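Local coordinates for protein membrane-bound lytic murein transglycosylase (Agrobacterium tumefaciens, PDB 2PNW) that is a membrane-bound lytic murein transglycosylase that probably cleaves the glycan strands of peptidoglycan, at residues I120-P125 and R170-A175; Y102-E107 and H187-A192. All coordinates share one frame; numbering follows the deposited sequence.

Contact 1 of 2, residues I120-P125 and R170-A175; sequences IYRRPP and RGLEIA
Antiparallel pairing of strand 118-121 with strand 173-177, within the MltA-specific insert domain, is continued here past the end of the first strand. Tyr121 and Glu173 form a non-hydrogen-bonded pair. Beside it, Ile174 N donates to Ile120 O (2.8 Å), and Arg122 N donates to Leu172 O (2.9 Å). On one face the Tyr121 ring and the Glu173 side chain run side by side in the same direction; a water joins Tyr121 OH to Glu173 OE2, 2.6 Å from each. Arg122 bends at chi3 (-84°), which brings its guanidinium back over Leu172: CD2 lies over one face, NH2 makes a weak bond to Gly171 O at its edge, and NE holds in its plane a second water that donates to Glu173 O. Leu172 CD1 sits over the centre of the Arg170 guanidinium, 3.9 Å above its plane, while Arg170 NH2 pairs with Glu126. Pro124 CB meets the same CD1 at 4.2 Å. Strand 259-263 backs this corner, with Phe260 against Tyr121 and Pro124 and Phe261 against Ile120 and Ile174; Ile120 also packs on Val108 of strand 96-109.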
loop_
_atom_site.group_PDB
_atom_site.type_symbol
_atom_site.label_atom_id
_atom_site.label_comp_id
_atom_site.label_asym_id
_atom_site.label_seq_id
_atom_site.Cartn_x
_atom_site.Cartn_y
_atom_site.Cartn_z
ATOM N N ILE A 120 -3.856 -9.833 -17.471
ATOM C CA ILE A 120 -3.532 -9.687 -16.063
ATOM C C ILE A 120 -3.091 -11.079 -15.627
ATOM O O ILE A 120 -3.819 -12.040 -15.846
ATOM C CB ILE A 120 -4.776 -9.262 -15.260
ATOM C CG1 ILE A 120 -5.332 -7.945 -15.828
ATOM C CG2 ILE A 120 -4.402 -9.097 -13.793
ATOM C CD1 ILE A 120 -6.694 -7.513 -15.218
ATOM N N TYR A 121 -1.884 -11.201 -15.059
ATOM C CA TYR A 121 -1.284 -12.519 -14.836
ATOM C C TYR A 121 -1.250 -12.945 -13.374
ATOM O O TYR A 121 -0.974 -12.119 -12.494
ATOM C CB TYR A 121 0.163 -12.508 -15.326
ATOM C CG TYR A 121 0.327 -12.506 -16.836
ATOM C CD1 TYR A 121 -0.069 -13.607 -17.611
ATOM C CD2 TYR A 121 0.901 -11.399 -17.484
ATOM C CE1 TYR A 121 0.108 -13.607 -19.021
ATOM C CE2 TYR A 121 1.079 -11.382 -18.891
ATOM C CZ TYR A 121 0.696 -12.488 -19.641
ATOM O OH TYR A 121 0.889 -12.462 -21.017
ATOM N N ARG A 122 -1.482 -14.240 -13.134
ATOM C CA ARG A 122 -1.192 -14.858 -11.832
ATOM C C ARG A 122 0.303 -15.106 -11.758
ATOM O O ARG A 122 1.009 -14.995 -12.767
ATOM C CB ARG A 122 -1.822 -16.265 -11.714
ATOM C CG ARG A 122 -3.306 -16.383 -11.787
ATOM C CD ARG A 122 -3.675 -17.873 -11.510
ATOM N NE ARG A 122 -3.607 -18.745 -12.681
ATOM C CZ ARG A 122 -2.686 -19.684 -12.888
ATOM N NH1 ARG A 122 -1.733 -19.912 -11.982
ATOM N NH2 ARG A 122 -2.740 -20.438 -13.983
ATOM N N ARG A 123 0.781 -15.511 -10.574
ATOM C CA ARG A 123 2.205 -15.774 -10.407
ATOM C C ARG A 123 2.639 -17.026 -11.189
ATOM O O ARG A 123 2.091 -18.120 -10.975
ATOM C CB ARG A 123 2.508 -15.963 -8.921
ATOM C CG ARG A 123 3.992 -16.129 -8.622
ATOM C CD ARG A 123 4.139 -16.433 -7.131
ATOM N NE ARG A 123 5.551 -16.579 -6.776
ATOM C CZ ARG A 123 6.023 -16.419 -5.542
ATOM N NH1 ARG A 123 5.195 -16.110 -4.536
ATOM N NH2 ARG A 123 7.335 -16.580 -5.328
ATOM N N PRO A 124 3.632 -16.882 -12.091
ATOM C CA PRO A 124 4.186 -18.039 -12.824
ATOM C C PRO A 124 4.876 -18.984 -11.841
ATOM O O PRO A 124 5.506 -18.513 -10.901
ATOM C CB PRO A 124 5.248 -17.401 -13.732
ATOM C CG PRO A 124 4.830 -15.940 -13.850
ATOM C CD PRO A 124 4.278 -15.615 -12.499
ATOM N N PRO A 125 4.807 -20.309 -12.086
ATOM C CA PRO A 125 5.388 -21.263 -11.125
ATOM C C PRO A 125 6.930 -21.173 -11.054
ATOM O O PRO A 125 7.535 -21.666 -10.096
ATOM C CB PRO A 125 4.946 -22.632 -11.679
ATOM C CG PRO A 125 4.766 -22.378 -13.179
ATOM C CD PRO A 125 4.221 -20.981 -13.270
ATOM N N ARG A 170 0.139 -19.877 -21.732
ATOM C CA ARG A 170 0.441 -20.746 -20.594
ATOM C C ARG A 170 -0.709 -20.855 -19.602
ATOM O O ARG A 170 -0.578 -21.490 -18.554
ATOM C CB ARG A 170 1.718 -20.244 -19.910
ATOM C CG ARG A 170 2.958 -20.374 -20.828
ATOM C CD ARG A 170 4.243 -19.997 -20.121
ATOM N NE ARG A 170 4.388 -20.736 -18.867
ATOM C CZ ARG A 170 5.155 -20.321 -17.862
ATOM N NH1 ARG A 170 5.853 -19.181 -17.985
ATOM N NH2 ARG A 170 5.231 -21.044 -16.741
ATOM N N GLY A 171 -1.831 -20.219 -19.931
ATOM C CA GLY A 171 -3.000 -20.243 -19.058
ATOM C C GLY A 171 -2.826 -19.459 -17.774
ATOM O O GLY A 171 -3.533 -19.704 -16.796
ATOM N N LEU A 172 -1.921 -18.472 -17.787
ATOM C CA LEU A 172 -1.647 -17.662 -16.600
ATOM C C LEU A 172 -2.520 -16.427 -16.417
ATOM O O LEU A 172 -2.397 -15.728 -15.409
ATOM C CB LEU A 172 -0.162 -17.255 -16.581
ATOM C CG LEU A 172 0.840 -18.398 -16.362
ATOM C CD1 LEU A 172 2.273 -17.908 -16.660
ATOM C CD2 LEU A 172 0.707 -18.915 -14.905
ATOM N N GLU A 173 -3.421 -16.153 -17.363
ATOM C CA GLU A 173 -4.212 -14.931 -17.317
ATOM C C GLU A 173 -5.401 -15.107 -16.373
ATOM O O GLU A 173 -6.074 -16.154 -16.409
ATOM C CB GLU A 173 -4.722 -14.552 -18.734
ATOM C CG GLU A 173 -3.598 -14.421 -19.805
ATOM C CD GLU A 173 -3.196 -15.717 -20.490
ATOM O OE1 GLU A 173 -3.813 -16.797 -20.221
ATOM O OE2 GLU A 173 -2.222 -15.668 -21.291
ATOM N N ILE A 174 -5.628 -14.099 -15.541
ATOM C CA ILE A 174 -6.841 -13.962 -14.716
ATOM C C ILE A 174 -7.976 -13.370 -15.566
ATOM O O ILE A 174 -9.119 -13.815 -15.483
ATOM C CB ILE A 174 -6.551 -13.048 -13.501
ATOM C CG1 ILE A 174 -5.474 -13.684 -12.596
ATOM C CG2 ILE A 174 -7.846 -12.720 -12.677
ATOM C CD1 ILE A 174 -4.883 -12.738 -11.555
ATOM N N ALA A 175 -7.636 -12.375 -16.389
ATOM C CA ALA A 175 -8.570 -11.658 -17.267
ATOM C C ALA A 175 -7.755 -10.759 -18.201
ATOM O O ALA A 175 -6.529 -10.695 -18.071
ATOM C CB ALA A 175 -9.578 -10.805 -16.447
HETATM O O HOH W 1 -0.939 -13.696 -22.425
HETATM O O HOH W 2 -5.734 -18.311 -14.587
#

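Contact 2 of 2, residues Y102-E107 and H187-A192; sequences YEPELE and HVQGAA
Gln189, in the last turn of helix 180-189, lays its side chain against the backbone of Tyr102 and the ring of Pro104. Its CG stands anti to the carbonyl carbon, and a bend at chi2 turns the amide back toward the strand, where OE1 accepts a hydrogen bond from Tyr102 N at 3.2 Å. The bond is moderately bent (152° at the hydrogen), and the donor is tilted somewhat from the carbonyl plane. The aliphatic part of the glutamine packs alongside: CB approaches Tyr102 O at 3.2 Å, and CG meets Pro104 CG at 3.7 Å.

Tyr102 has CG between its own backbone N and carbonyl carbon (chi1 73°), a crowded position that folds the ring back over its own strand. Pro104 CD consequently lies over one ring face, offset toward the rim, while Gln189 OE1 approaches the ring obliquely. Pro104 CD also presses on Ala191 O at 3.1 Å, a buried carbonyl with no hydrogen-bonding partner.

Glu103 runs extended past Ala192, with its CG 3.8 Å from Ala192 CA. Its carboxylate is held by a salt bridge to Arg203 and a hydrogen bond to Ser341. Ala192 CB touches Pro104 O at 3.4 Å, and Ala192 CA makes a CH...O contact with the same oxygen.

Gly190, the first residue past the helix, has positive phi and lets the chain turn directly into strand 191-195. That strand runs parallel to 96-109, with backbone hydrogen bonds linking Pro104, through its carbonyl, and Leu106 to Arg193, and Val186 of the helix covers Pro104 and Ala192: a tight helix-to-strand turn packed on a parallel neighbour strand.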
loop_
_atom_site.group_PDB
_atom_site.type_symbol
_atom_site.label_atom_id
_atom_site.label_comp_id
_atom_site.label_asym_id
_atom_site.label_seq_id
_atom_site.Cartn_x
_atom_site.Cartn_y
_atom_site.Cartn_z
ATOM N N TYR A 102 -5.574 3.815 -3.631
ATOM C CA TYR A 102 -6.976 3.377 -3.647
ATOM C C TYR A 102 -7.021 2.051 -4.364
ATOM O O TYR A 102 -5.987 1.608 -4.867
ATOM C CB TYR A 102 -7.886 4.423 -4.323
ATOM C CG TYR A 102 -7.751 4.527 -5.828
ATOM C CD1 TYR A 102 -8.811 4.159 -6.670
ATOM C CD2 TYR A 102 -6.563 4.989 -6.413
ATOM C CE1 TYR A 102 -8.687 4.261 -8.077
ATOM C CE2 TYR A 102 -6.432 5.075 -7.801
ATOM C CZ TYR A 102 -7.484 4.727 -8.612
ATOM O OH TYR A 102 -7.344 4.834 -9.982
ATOM N N GLU A 103 -8.177 1.387 -4.339
ATOM C CA GLU A 103 -8.389 0.144 -5.082
ATOM C C GLU A 103 -9.182 0.521 -6.333
ATOM O O GLU A 103 -10.388 0.827 -6.202
ATOM C CB GLU A 103 -9.250 -0.819 -4.258
ATOM C CG GLU A 103 -9.370 -2.228 -4.854
ATOM C CD GLU A 103 -10.344 -3.152 -4.070
ATOM O OE1 GLU A 103 -11.268 -2.655 -3.373
ATOM O OE2 GLU A 103 -10.220 -4.389 -4.218
ATOM N N PRO A 104 -8.542 0.514 -7.530
ATOM C CA PRO A 104 -9.342 0.859 -8.697
ATOM C C PRO A 104 -10.322 -0.217 -9.123
ATOM O O PRO A 104 -10.126 -1.419 -8.873
ATOM C CB PRO A 104 -8.290 1.065 -9.823
ATOM C CG PRO A 104 -6.939 1.155 -9.116
ATOM C CD PRO A 104 -7.127 0.289 -7.888
ATOM N N GLU A 105 -11.379 0.220 -9.788
ATOM C CA GLU A 105 -12.224 -0.680 -10.513
ATOM C C GLU A 105 -11.669 -0.741 -11.946
ATOM O O GLU A 105 -11.438 0.306 -12.566
ATOM C CB GLU A 105 -13.652 -0.132 -10.468
ATOM C CG GLU A 105 -14.656 -1.044 -11.045
ATOM C CD GLU A 105 -16.074 -0.555 -10.776
ATOM O OE1 GLU A 105 -16.542 -0.686 -9.623
ATOM O OE2 GLU A 105 -16.702 -0.049 -11.726
ATOM N N LEU A 106 -11.442 -1.944 -12.460
ATOM C CA LEU A 106 -10.890 -2.123 -13.791
ATOM C C LEU A 106 -11.802 -2.991 -14.641
ATOM O O LEU A 106 -12.088 -4.135 -14.276
ATOM C CB LEU A 106 -9.505 -2.770 -13.694
ATOM C CG LEU A 106 -8.695 -2.971 -14.985
ATOM C CD1 LEU A 106 -8.285 -1.628 -15.610
ATOM C CD2 LEU A 106 -7.464 -3.832 -14.743
ATOM N N GLU A 107 -12.261 -2.451 -15.779
ATOM C CA GLU A 107 -13.019 -3.234 -16.746
ATOM C C GLU A 107 -12.154 -4.296 -17.394
ATOM O O GLU A 107 -11.041 -4.000 -17.884
ATOM C CB GLU A 107 -13.608 -2.326 -17.850
ATOM C CG GLU A 107 -14.686 -1.381 -17.314
ATOM C CD GLU A 107 -15.256 -0.458 -18.397
ATOM O OE1 GLU A 107 -14.841 -0.548 -19.588
ATOM O OE2 GLU A 107 -16.121 0.370 -18.038
ATOM N N HIS A 187 -1.265 -2.004 -11.142
ATOM C CA HIS A 187 0.037 -2.480 -10.637
ATOM C C HIS A 187 0.567 -1.557 -9.548
ATOM O O HIS A 187 1.073 -2.033 -8.537
ATOM C CB HIS A 187 1.080 -2.569 -11.766
ATOM C CG HIS A 187 0.897 -3.750 -12.685
ATOM N ND1 HIS A 187 1.935 -4.602 -13.002
ATOM C CD2 HIS A 187 -0.199 -4.237 -13.326
ATOM C CE1 HIS A 187 1.493 -5.549 -13.815
ATOM N NE2 HIS A 187 0.205 -5.345 -14.034
ATOM N N VAL A 188 0.456 -0.239 -9.751
ATOM C CA VAL A 188 0.968 0.729 -8.777
ATOM C C VAL A 188 0.198 0.658 -7.458
ATOM O O VAL A 188 0.810 0.678 -6.365
ATOM C CB VAL A 188 0.929 2.178 -9.354
ATOM C CG1 VAL A 188 1.417 3.204 -8.333
ATOM C CG2 VAL A 188 1.795 2.256 -10.616
ATOM N N GLN A 189 -1.133 0.577 -7.537
ATOM C CA GLN A 189 -1.948 0.510 -6.304
ATOM C C GLN A 189 -1.755 -0.843 -5.586
ATOM O O GLN A 189 -1.780 -0.901 -4.335
ATOM C CB GLN A 189 -3.443 0.717 -6.588
ATOM C CG GLN A 189 -3.841 2.015 -7.333
ATOM C CD GLN A 189 -3.044 3.222 -6.927
ATOM O OE1 GLN A 189 -3.192 3.740 -5.828
ATOM N NE2 GLN A 189 -2.187 3.695 -7.832
ATOM N N GLY A 190 -1.635 -1.917 -6.370
ATOM C CA GLY A 190 -1.403 -3.270 -5.817
ATOM C C GLY A 190 -2.678 -4.090 -5.632
ATOM O O GLY A 190 -2.609 -5.184 -5.108
ATOM N N ALA A 191 -3.832 -3.576 -6.077
ATOM C CA ALA A 191 -5.095 -4.317 -5.972
ATOM C C ALA A 191 -6.110 -3.717 -6.924
ATOM O O ALA A 191 -5.942 -2.569 -7.366
ATOM C CB ALA A 191 -5.626 -4.242 -4.542
ATOM N N ALA A 192 -7.174 -4.463 -7.221
ATOM C CA ALA A 192 -8.247 -3.893 -8.034
ATOM C C ALA A 192 -9.503 -4.694 -7.858
ATOM O O ALA A 192 -9.443 -5.872 -7.494
ATOM C CB ALA A 192 -7.850 -3.923 -9.513
#

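In the fold
Contact 2 is buried, its centre about 11 Å from the centre of the chain; contact 1 is partly exposed, its centre farther out, about 22 Å from the chain's centre. The centres of the two contacts are about 17 Å apart, and Ile120 CD1 meets Leu106 CD2 at 3.8 Å where they touch. Strand 96-109 serves both: it carries 102-107 and is the antiparallel neighbour of strand 173-177. Along the chain, both segments of contact 1 fall between those of contact 2. The chemistry follows the location: contact 1 combines backbone bonds with arginines and bridging waters, whereas contact 2 relies on close packing and one glutamine-to-backbone bond across its segments.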